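Local coordinates for protein thioesterase (Streptomyces coelicolor, PDB 3QMW) that probably hydrolyses thioesters, as an alpha/beta-hydrolase-fold thioesterase of the prodiginine biosynthetic pathway, at residues P198-T203 and P224-S229; L109-E113 and C188-W193; G133-L139 and I213-V219; T147-L153 and L178-R182. One frame throughout, in Å; residues are numbered along the deposited sequence.

Contact 1. Residues P198-T203 and P224-S229; sequences PLDCPT and PYTTGS
T227 presents two branches to the loop 198-203. With OG1 between the backbone N and the carbonyl carbon (chi1 87°), the hydroxyl bonds D200 OD1 at 3.2 Å, on the anti side of the carboxylate and somewhat out of its plane. The CG2 branch also touches the P198 ring, whose CG lies 3.9 Å from T227 CG2; these two side chains cross at about a right angle. Between them the backbones form a single parallel bridge, L199 to T226. L199 N gives a nearly straight 3.0 Å bond to Y225 O, meeting it from above the carbonyl plane, and L199 O accepts from T227 N. This pairs the two loops just before they enter 203-208 and 230-235, neighbouring parallel strands at one side of the alpha/beta-hydrolase sheet. T203 and T226 then slide past each other in opposite directions, T226 CG2 lying 3.8 Å from T203 OG1. Y225 leaves its backbone on the side away from 198-203; its hydroxyl bonds H138 and its ring meets W193 edge-to-face. At the strand entrance T203 N bonds S229 O at 3.0 Å, approaching almost in line with the C=O, while S229 OG sits 3.1 Å from P202 CB.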
# COMPACT_ATOMS: atom_id res chain seq x y z
N PRO D 198 4.58 -27.94 -11.76
CA PRO D 198 4.31 -26.70 -11.04
C PRO D 198 5.56 -25.83 -10.87
O PRO D 198 6.68 -26.32 -10.93
CB PRO D 198 3.79 -27.19 -9.68
CG PRO D 198 4.48 -28.49 -9.47
CD PRO D 198 4.69 -29.10 -10.85
N LEU D 199 5.33 -24.54 -10.65
CA LEU D 199 6.41 -23.57 -10.44
C LEU D 199 6.88 -23.54 -8.98
O LEU D 199 6.09 -23.76 -8.06
CB LEU D 199 5.93 -22.18 -10.85
CG LEU D 199 5.86 -21.92 -12.36
CD1 LEU D 199 4.92 -20.75 -12.67
CD2 LEU D 199 7.26 -21.67 -12.94
N ASP D 200 8.17 -23.27 -8.77
CA ASP D 200 8.73 -23.24 -7.41
C ASP D 200 8.59 -21.88 -6.72
O ASP D 200 8.72 -21.79 -5.49
CB ASP D 200 10.20 -23.68 -7.42
CG ASP D 200 10.38 -25.14 -7.83
OD1 ASP D 200 9.46 -25.96 -7.58
OD2 ASP D 200 11.46 -25.46 -8.39
N CYS D 201 8.35 -20.82 -7.50
CA CYS D 201 8.19 -19.47 -6.93
C CYS D 201 6.83 -19.33 -6.24
O CYS D 201 5.89 -20.08 -6.54
CB CYS D 201 8.35 -18.39 -8.01
SG CYS D 201 6.88 -18.13 -9.05
N PRO D 202 6.72 -18.37 -5.30
CA PRO D 202 5.49 -18.13 -4.57
C PRO D 202 4.51 -17.27 -5.36
O PRO D 202 4.91 -16.34 -6.06
CB PRO D 202 5.96 -17.42 -3.30
CG PRO D 202 7.17 -16.70 -3.72
CD PRO D 202 7.82 -17.52 -4.80
N THR D 203 3.23 -17.58 -5.21
CA THR D 203 2.19 -17.02 -6.05
C THR D 203 1.10 -16.37 -5.22
O THR D 203 0.68 -16.93 -4.21
CB THR D 203 1.58 -18.14 -6.93
OG1 THR D 203 2.52 -18.51 -7.93
CG2 THR D 203 0.27 -17.71 -7.59
N PRO D 224 -2.45 -25.34 -7.10
CA PRO D 224 -1.53 -26.41 -7.50
C PRO D 224 -0.58 -26.04 -8.63
O PRO D 224 0.23 -26.88 -9.02
CB PRO D 224 -2.48 -27.53 -7.94
CG PRO D 224 -3.68 -26.83 -8.43
CD PRO D 224 -3.84 -25.64 -7.52
N TYR D 225 -0.66 -24.82 -9.16
CA TYR D 225 0.27 -24.35 -10.20
C TYR D 225 1.63 -23.94 -9.65
O TYR D 225 2.52 -23.59 -10.42
CB TYR D 225 -0.34 -23.21 -11.03
CG TYR D 225 -1.27 -23.72 -12.09
CD1 TYR D 225 -2.62 -23.94 -11.81
CD2 TYR D 225 -0.81 -24.01 -13.37
CE1 TYR D 225 -3.48 -24.43 -12.79
CE2 TYR D 225 -1.66 -24.50 -14.36
CZ TYR D 225 -2.99 -24.71 -14.06
OH TYR D 225 -3.84 -25.20 -15.02
N THR D 226 1.80 -23.98 -8.33
CA THR D 226 3.09 -23.68 -7.72
C THR D 226 3.40 -24.52 -6.46
O THR D 226 2.50 -24.98 -5.74
CB THR D 226 3.20 -22.19 -7.37
OG1 THR D 226 4.57 -21.85 -7.16
CG2 THR D 226 2.38 -21.86 -6.14
N THR D 227 4.70 -24.68 -6.20
CA THR D 227 5.20 -25.44 -5.06
C THR D 227 5.40 -24.56 -3.83
O THR D 227 5.28 -25.03 -2.69
CB THR D 227 6.55 -26.10 -5.36
OG1 THR D 227 7.62 -25.17 -5.07
CG2 THR D 227 6.62 -26.57 -6.83
N GLY D 228 5.74 -23.29 -4.06
CA GLY D 228 5.97 -22.32 -2.98
C GLY D 228 4.69 -21.84 -2.31
O GLY D 228 3.62 -22.44 -2.49
N SER D 229 4.80 -20.75 -1.55
CA SER D 229 3.68 -20.23 -0.78
C SER D 229 2.59 -19.62 -1.66
O SER D 229 2.89 -18.83 -2.55
CB SER D 229 4.17 -19.17 0.21
OG SER D 229 4.91 -18.16 -0.45

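Contact 2. Residues L109-E113 and C188-W193; sequences LLAYE and CERYDW
Y191 and E113 make one of two side-chain hydrogen bonds that tie helix 106-120 to the chain leaving helix 178-189. The Y191 hydroxyl donates to E113 OE2 over 2.5 Å, on the anti side of the carboxylate and tilted out of its plane. The glutamate chain bends at chi2 (-75°), which brings OE2 to the edge of the Y191 ring, with carboxylate and ring planes 77° apart. The second bond runs from W193 NE1 to Y112 OH, 3.0 Å long with 149° at the hydrogen; the indole nitrogen comes in at the edge of the Y112 ring, and the two side chains cross at about a right angle.

The apolar contacts centre on L109. Its CD1 lies over one face of Y191, offset toward the rim, in a CH-pi contact 4.0 Å from the ring centroid, while CD2 reaches 3.9 Å from Y191 CD2 and 4.5 Å from C188 SG. Y112 CE2 packs on W193 CD1 at 4.1 Å. The helix that carries L109, Y112 and E113 is the one that follows the probable nucleophile elbow of this alpha/beta hydrolase. With an alanine here instead of Y191, the E113 carboxylate would probably lose its hydroxyl donor and L109 the ring it lies against. E113 is buried, and R196 offers OE2 a long, weak ion pair; together with the short phenol bond this would probably help to stabilise a negative charge on the buried carboxylate.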
# COMPACT_ATOMS: atom_id res chain seq x y z
N LEU D 109 -2.54 -14.81 -17.38
CA LEU D 109 -2.26 -15.98 -18.21
C LEU D 109 -0.91 -15.80 -18.90
O LEU D 109 -0.10 -16.71 -18.90
CB LEU D 109 -3.39 -16.19 -19.25
CG LEU D 109 -3.36 -17.47 -20.11
CD1 LEU D 109 -2.94 -18.70 -19.32
CD2 LEU D 109 -4.70 -17.70 -20.78
N LEU D 110 -0.67 -14.59 -19.42
CA LEU D 110 0.58 -14.27 -20.11
C LEU D 110 1.76 -14.28 -19.15
O LEU D 110 2.83 -14.74 -19.52
CB LEU D 110 0.48 -12.91 -20.82
CG LEU D 110 1.77 -12.23 -21.31
CD1 LEU D 110 2.76 -13.17 -21.99
CD2 LEU D 110 1.39 -11.10 -22.24
N ALA D 111 1.55 -13.77 -17.94
CA ALA D 111 2.58 -13.77 -16.89
C ALA D 111 3.10 -15.19 -16.59
O ALA D 111 4.31 -15.45 -16.61
CB ALA D 111 2.02 -13.15 -15.63
N TYR D 112 2.15 -16.08 -16.33
CA TYR D 112 2.43 -17.49 -16.05
C TYR D 112 3.25 -18.13 -17.18
O TYR D 112 4.30 -18.73 -16.94
CB TYR D 112 1.09 -18.22 -15.83
CG TYR D 112 1.15 -19.73 -15.83
CD1 TYR D 112 2.01 -20.42 -14.98
CD2 TYR D 112 0.30 -20.47 -16.65
CE1 TYR D 112 2.04 -21.82 -14.96
CE2 TYR D 112 0.33 -21.86 -16.65
CZ TYR D 112 1.20 -22.52 -15.80
OH TYR D 112 1.22 -23.89 -15.81
N GLU D 113 2.78 -17.97 -18.42
CA GLU D 113 3.47 -18.51 -19.58
C GLU D 113 4.89 -18.00 -19.75
O GLU D 113 5.78 -18.79 -20.03
CB GLU D 113 2.67 -18.24 -20.84
CG GLU D 113 1.42 -19.10 -20.93
CD GLU D 113 1.72 -20.54 -21.30
OE1 GLU D 113 2.59 -20.78 -22.17
OE2 GLU D 113 1.06 -21.43 -20.73
N CYS D 188 -6.13 -16.00 -25.59
CA CYS D 188 -6.72 -16.51 -24.34
C CYS D 188 -7.75 -17.60 -24.54
O CYS D 188 -8.12 -18.29 -23.59
CB CYS D 188 -7.40 -15.36 -23.57
SG CYS D 188 -6.27 -14.12 -22.94
N GLU D 189 -8.24 -17.75 -25.77
CA GLU D 189 -9.36 -18.65 -26.05
C GLU D 189 -8.98 -19.79 -26.99
O GLU D 189 -9.68 -20.81 -27.05
CB GLU D 189 -10.51 -17.83 -26.60
CG GLU D 189 -10.94 -16.69 -25.64
CD GLU D 189 -11.93 -15.71 -26.25
OE1 GLU D 189 -11.97 -15.57 -27.49
OE2 GLU D 189 -12.70 -15.08 -25.49
N ARG D 190 -7.89 -19.60 -27.73
CA ARG D 190 -7.24 -20.64 -28.53
C ARG D 190 -6.13 -21.30 -27.72
O ARG D 190 -5.45 -22.21 -28.19
CB ARG D 190 -6.61 -20.03 -29.80
CG ARG D 190 -7.55 -19.19 -30.67
CD ARG D 190 -8.68 -20.00 -31.29
NE ARG D 190 -8.18 -21.07 -32.16
CZ ARG D 190 -8.94 -22.00 -32.74
NH1 ARG D 190 -10.27 -22.01 -32.56
NH2 ARG D 190 -8.38 -22.92 -33.51
N TYR D 191 -5.91 -20.80 -26.51
CA TYR D 191 -4.99 -21.41 -25.56
C TYR D 191 -5.67 -22.62 -24.98
O TYR D 191 -6.85 -22.57 -24.62
CB TYR D 191 -4.67 -20.41 -24.45
CG TYR D 191 -3.76 -20.89 -23.34
CD1 TYR D 191 -2.37 -20.81 -23.46
CD2 TYR D 191 -4.29 -21.38 -22.14
CE1 TYR D 191 -1.54 -21.23 -22.44
CE2 TYR D 191 -3.47 -21.81 -21.12
CZ TYR D 191 -2.09 -21.73 -21.27
OH TYR D 191 -1.29 -22.14 -20.24
N ASP D 192 -4.94 -23.73 -24.92
CA ASP D 192 -5.35 -24.86 -24.09
C ASP D 192 -4.12 -25.35 -23.35
O ASP D 192 -3.05 -25.48 -23.94
CB ASP D 192 -6.01 -25.98 -24.91
CG ASP D 192 -7.14 -26.67 -24.14
OD1 ASP D 192 -8.16 -26.02 -23.84
OD2 ASP D 192 -7.02 -27.88 -23.83
N TRP D 193 -4.28 -25.60 -22.06
CA TRP D 193 -3.14 -25.81 -21.18
C TRP D 193 -2.44 -27.16 -21.40
O TRP D 193 -2.93 -28.20 -20.97
CB TRP D 193 -3.57 -25.65 -19.71
CG TRP D 193 -2.48 -25.88 -18.74
CD1 TRP D 193 -1.40 -25.08 -18.50
CD2 TRP D 193 -2.36 -27.00 -17.85
NE1 TRP D 193 -0.61 -25.63 -17.52
CE2 TRP D 193 -1.17 -26.81 -17.10
CE3 TRP D 193 -3.14 -28.13 -17.61
CZ2 TRP D 193 -0.75 -27.72 -16.13
CZ3 TRP D 193 -2.72 -29.04 -16.65
CH2 TRP D 193 -1.53 -28.83 -15.92

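Contact 3. Residues G133-L139 and I213-V219; sequences GSRAPHL and IATPEMV
I213 meets R135 where two loops at one end of the alpha/beta-hydrolase sheet come together, one following strand 129-132 and the other following strand 203-208, just past D211, the probable acid of a Ser-His-Asp triad. I213 O lies at the edge of the R135 guanidinium, 3.5 Å from R135 NE, but its bond is to a water 3.1 Å away that also accepts from R135 N. The guanidinium is held elsewhere: R135 NH1 salt-bridges D142 and donates to L139 O. A214 turns its CB onto the backbone at G133, 3.4 Å from G133 C. T215 is the N-cap of helix 216-220, and its N makes a weak bond to M218 SD. M218, its chain extended beyond CG (chi3 -174°), lies alongside R135 and points the same way, the pair touching at R135 CB and M218 CB, 3.8 Å apart. L139 comes at M218 about at a right angle, CD1 resting 4.0 Å from M218 CG. The carbonyl of M218 takes a 3.2 Å bond from A136 N, which stands above the carbonyl plane. Last comes V219, whose CG2 packs 3.9 Å from S134 O, the oxygen that accepts a hydrogen bond from W222 NE1.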
# COMPACT_ATOMS: atom_id res chain seq x y z
N GLY D 133 -7.76 -10.97 -11.33
CA GLY D 133 -8.87 -11.16 -12.25
C GLY D 133 -8.65 -12.22 -13.31
O GLY D 133 -9.12 -12.08 -14.44
N SER D 134 -7.95 -13.30 -12.97
CA SER D 134 -7.68 -14.38 -13.93
C SER D 134 -7.97 -15.75 -13.34
O SER D 134 -7.51 -16.08 -12.25
CB SER D 134 -6.22 -14.31 -14.39
OG SER D 134 -5.92 -15.37 -15.29
N ARG D 135 -8.74 -16.55 -14.08
CA ARG D 135 -8.94 -17.97 -13.76
C ARG D 135 -7.64 -18.76 -13.94
O ARG D 135 -6.70 -18.29 -14.58
CB ARG D 135 -10.00 -18.57 -14.68
CG ARG D 135 -9.61 -18.52 -16.17
CD ARG D 135 -10.68 -19.04 -17.09
NE ARG D 135 -11.97 -18.42 -16.85
CZ ARG D 135 -13.05 -18.64 -17.58
NH1 ARG D 135 -13.01 -19.46 -18.63
NH2 ARG D 135 -14.19 -18.03 -17.27
N ALA D 136 -7.61 -19.97 -13.40
CA ALA D 136 -6.46 -20.84 -13.58
C ALA D 136 -6.28 -21.22 -15.06
O ALA D 136 -7.28 -21.40 -15.77
CB ALA D 136 -6.62 -22.09 -12.73
N PRO D 137 -5.02 -21.35 -15.53
CA PRO D 137 -4.69 -21.64 -16.93
C PRO D 137 -5.46 -22.80 -17.58
O PRO D 137 -6.05 -22.61 -18.66
CB PRO D 137 -3.19 -21.95 -16.87
CG PRO D 137 -2.71 -21.14 -15.72
CD PRO D 137 -3.82 -21.07 -14.73
N HIS D 138 -5.51 -23.96 -16.93
CA HIS D 138 -6.28 -25.08 -17.47
C HIS D 138 -7.75 -24.74 -17.75
O HIS D 138 -8.39 -25.43 -18.56
CB HIS D 138 -6.19 -26.34 -16.58
CG HIS D 138 -6.93 -26.23 -15.27
ND1 HIS D 138 -6.29 -26.02 -14.07
CD2 HIS D 138 -8.25 -26.34 -14.99
CE1 HIS D 138 -7.19 -25.98 -13.10
NE2 HIS D 138 -8.38 -26.18 -13.63
N LEU D 139 -8.27 -23.70 -17.10
CA LEU D 139 -9.67 -23.28 -17.30
C LEU D 139 -9.86 -22.33 -18.48
O LEU D 139 -10.98 -21.86 -18.71
CB LEU D 139 -10.23 -22.61 -16.02
CG LEU D 139 -10.62 -23.50 -14.83
CD1 LEU D 139 -10.77 -22.68 -13.55
CD2 LEU D 139 -11.91 -24.27 -15.14
N ILE D 213 -15.88 -13.58 -14.54
CA ILE D 213 -14.84 -14.23 -15.35
C ILE D 213 -13.68 -14.75 -14.49
O ILE D 213 -12.88 -15.57 -14.94
CB ILE D 213 -14.31 -13.28 -16.47
CG1 ILE D 213 -15.48 -12.65 -17.24
CG2 ILE D 213 -13.40 -14.03 -17.44
CD1 ILE D 213 -16.60 -13.63 -17.62
N ALA D 214 -13.58 -14.26 -13.25
CA ALA D 214 -12.63 -14.80 -12.28
C ALA D 214 -13.29 -14.91 -10.90
O ALA D 214 -13.11 -14.03 -10.05
CB ALA D 214 -11.38 -13.95 -12.23
N THR D 215 -14.05 -15.99 -10.70
CA THR D 215 -14.68 -16.29 -9.41
C THR D 215 -13.67 -16.92 -8.46
O THR D 215 -12.67 -17.48 -8.90
CB THR D 215 -15.88 -17.26 -9.57
OG1 THR D 215 -15.46 -18.45 -10.25
CG2 THR D 215 -17.02 -16.62 -10.35
N PRO D 216 -13.92 -16.81 -7.14
CA PRO D 216 -13.02 -17.37 -6.13
C PRO D 216 -12.52 -18.79 -6.44
O PRO D 216 -11.31 -19.05 -6.42
CB PRO D 216 -13.87 -17.36 -4.86
CG PRO D 216 -14.80 -16.22 -5.04
CD PRO D 216 -15.03 -16.06 -6.52
N GLU D 217 -13.46 -19.69 -6.73
CA GLU D 217 -13.12 -21.06 -7.11
C GLU D 217 -12.18 -21.14 -8.34
O GLU D 217 -11.32 -22.03 -8.40
CB GLU D 217 -14.40 -21.89 -7.35
CG GLU D 217 -15.27 -21.39 -8.51
CD GLU D 217 -16.59 -22.13 -8.66
OE1 GLU D 217 -16.68 -23.25 -8.10
OE2 GLU D 217 -17.52 -21.62 -9.32
N MET D 218 -12.35 -20.23 -9.30
CA MET D 218 -11.47 -20.16 -10.47
C MET D 218 -10.08 -19.68 -10.08
O MET D 218 -9.07 -20.20 -10.56
CB MET D 218 -12.03 -19.21 -11.54
CG MET D 218 -13.25 -19.74 -12.29
SD MET D 218 -14.05 -18.49 -13.32
CE MET D 218 -15.50 -19.40 -13.87
N VAL D 219 -10.03 -18.68 -9.21
CA VAL D 219 -8.77 -18.12 -8.75
C VAL D 219 -8.11 -19.09 -7.77
O VAL D 219 -6.89 -19.22 -7.74
CB VAL D 219 -8.96 -16.75 -8.09
CG1 VAL D 219 -7.61 -16.12 -7.73
CG2 VAL D 219 -9.75 -15.83 -9.03
O HOH W 1 -10.22 -14.75 -16.31

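Contact 4. Residues T147-L153 and L178-R182; sequences TLSDTAL and LPVLR
D150 and L178 stand at two neighbouring helix starts, their CA atoms 7.9 Å apart: D150 opens helix 150-159, L178 helix 178-189. The chain from T147 to S149 is irregular and runs past the second helix, S149 serving as N-cap by accepting A152 N at its OG. Both helices belong to the helical insertion between strands 129-132 and 203-208, the region that forms a lid in related thioesterases.

R182 carries the polar half. Extended from CG to NE, it brings the guanidinium edge to the backbone just before the cap: R182 NH1 donates to L148 O at 2.6 Å with 163° at the hydrogen, the oxygen in the guanidinium plane, and NH2 adds a weak second bond. NH2 also forms a salt bridge with D150 OD1, modelled very short at 2.4 Å, the two flat groups being turned 41° apart. H146 O is a further acceptor for NH1.

Behind this the leucines close up. L153 CD2 lies 3.3 Å from L178 CD2 as the two side chains slide past each other, and it meets L181 CD2 tip to tip at 3.6 Å. L178 CD1 lies 3.5 Å from D150 OD2. An alanine in place of R182 would probably leave the D150 carboxylate without its counter-charge and the L148 carbonyl without its donors. The start of its helix and the R182 guanidinium probably both favour a negative charge on D150.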
# COMPACT_ATOMS: atom_id res chain seq x y z
N THR D 147 -14.51 -13.60 -31.39
CA THR D 147 -15.23 -13.88 -32.63
C THR D 147 -16.54 -13.10 -32.74
O THR D 147 -17.31 -13.33 -33.67
CB THR D 147 -15.57 -15.38 -32.75
OG1 THR D 147 -16.50 -15.74 -31.72
CG2 THR D 147 -14.32 -16.22 -32.61
N LEU D 148 -16.80 -12.21 -31.79
CA LEU D 148 -18.05 -11.47 -31.77
C LEU D 148 -17.98 -10.28 -32.72
O LEU D 148 -16.94 -9.98 -33.30
CB LEU D 148 -18.37 -10.97 -30.35
CG LEU D 148 -18.94 -11.96 -29.32
CD1 LEU D 148 -18.53 -11.61 -27.89
CD2 LEU D 148 -20.47 -12.04 -29.42
N SER D 149 -19.12 -9.62 -32.88
CA SER D 149 -19.20 -8.34 -33.56
C SER D 149 -18.60 -7.26 -32.66
O SER D 149 -18.03 -7.56 -31.62
CB SER D 149 -20.66 -8.02 -33.84
OG SER D 149 -21.32 -7.66 -32.64
N ASP D 150 -18.75 -6.00 -33.05
CA ASP D 150 -18.23 -4.91 -32.24
C ASP D 150 -19.23 -4.50 -31.17
O ASP D 150 -18.86 -4.37 -30.01
CB ASP D 150 -17.88 -3.71 -33.11
CG ASP D 150 -16.80 -4.04 -34.10
OD1 ASP D 150 -16.35 -5.20 -34.11
OD2 ASP D 150 -16.39 -3.14 -34.87
N THR D 151 -20.48 -4.31 -31.56
CA THR D 151 -21.50 -3.91 -30.59
C THR D 151 -21.69 -4.96 -29.50
O THR D 151 -21.91 -4.62 -28.34
CB THR D 151 -22.84 -3.59 -31.29
OG1 THR D 151 -22.94 -4.36 -32.50
CG2 THR D 151 -22.92 -2.10 -31.64
N ALA D 152 -21.60 -6.24 -29.86
CA ALA D 152 -21.62 -7.32 -28.87
C ALA D 152 -20.40 -7.25 -27.95
O ALA D 152 -20.53 -7.38 -26.73
CB ALA D 152 -21.68 -8.68 -29.55
N LEU D 153 -19.23 -7.05 -28.55
CA LEU D 153 -17.97 -7.00 -27.81
C LEU D 153 -17.84 -5.72 -27.00
O LEU D 153 -17.14 -5.68 -26.00
CB LEU D 153 -16.80 -7.11 -28.78
CG LEU D 153 -15.39 -7.19 -28.19
CD1 LEU D 153 -15.26 -8.46 -27.37
CD2 LEU D 153 -14.35 -7.14 -29.29
N LEU D 178 -9.80 -2.07 -31.16
CA LEU D 178 -10.54 -3.34 -31.39
C LEU D 178 -9.74 -4.48 -32.03
O LEU D 178 -9.84 -5.63 -31.58
CB LEU D 178 -11.80 -3.09 -32.22
CG LEU D 178 -13.08 -2.98 -31.40
CD1 LEU D 178 -14.19 -2.43 -32.26
CD2 LEU D 178 -13.44 -4.34 -30.84
N PRO D 179 -8.96 -4.20 -33.09
CA PRO D 179 -8.03 -5.20 -33.57
C PRO D 179 -7.18 -5.82 -32.47
O PRO D 179 -7.08 -7.04 -32.36
CB PRO D 179 -7.13 -4.41 -34.55
CG PRO D 179 -7.91 -3.19 -34.91
CD PRO D 179 -9.18 -3.16 -34.11
N VAL D 180 -6.60 -4.96 -31.63
CA VAL D 180 -5.61 -5.38 -30.65
C VAL D 180 -6.29 -6.11 -29.51
O VAL D 180 -5.73 -7.05 -28.97
CB VAL D 180 -4.85 -4.19 -30.12
CG1 VAL D 180 -3.59 -4.65 -29.45
CG2 VAL D 180 -4.50 -3.26 -31.27
N LEU D 181 -7.51 -5.69 -29.18
CA LEU D 181 -8.37 -6.45 -28.28
C LEU D 181 -8.58 -7.87 -28.83
O LEU D 181 -8.22 -8.85 -28.18
CB LEU D 181 -9.72 -5.75 -28.10
CG LEU D 181 -10.72 -6.42 -27.14
CD1 LEU D 181 -10.10 -6.65 -25.77
CD2 LEU D 181 -12.00 -5.59 -27.01
N ARG D 182 -9.13 -7.96 -30.04
CA ARG D 182 -9.39 -9.26 -30.70
C ARG D 182 -8.13 -10.13 -30.73
O ARG D 182 -8.21 -11.33 -30.48
CB ARG D 182 -9.89 -9.06 -32.13
CG ARG D 182 -11.34 -8.60 -32.27
CD ARG D 182 -11.73 -8.51 -33.74
NE ARG D 182 -12.94 -7.72 -33.96
CZ ARG D 182 -14.19 -8.14 -33.74
NH1 ARG D 182 -14.43 -9.36 -33.26
NH2 ARG D 182 -15.21 -7.34 -33.99

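How the contacts relate
Contacts 1, 2 and 3 form one connected cluster, centres 12 to 17 Å apart, while contact 4 stands off in the helical insertion, its centre about 34 Å from that of contact 1. Y225 of contact 1 reaches both other contacts of the cluster, and P137 of contact 3 lies against Y112 of contact 2. Contacts 2 and 4 share helix 178-189 yet do not touch, their nearest atoms about 5 Å apart. Along the chain contact 4 is nested within the loops closed by contacts 2 and 3, contact 3 crosses both 1 and 2, and contact 2 closes before contact 1 opens. Helix 178-189 is thus one of the connections between the insertion and the rest of the fold.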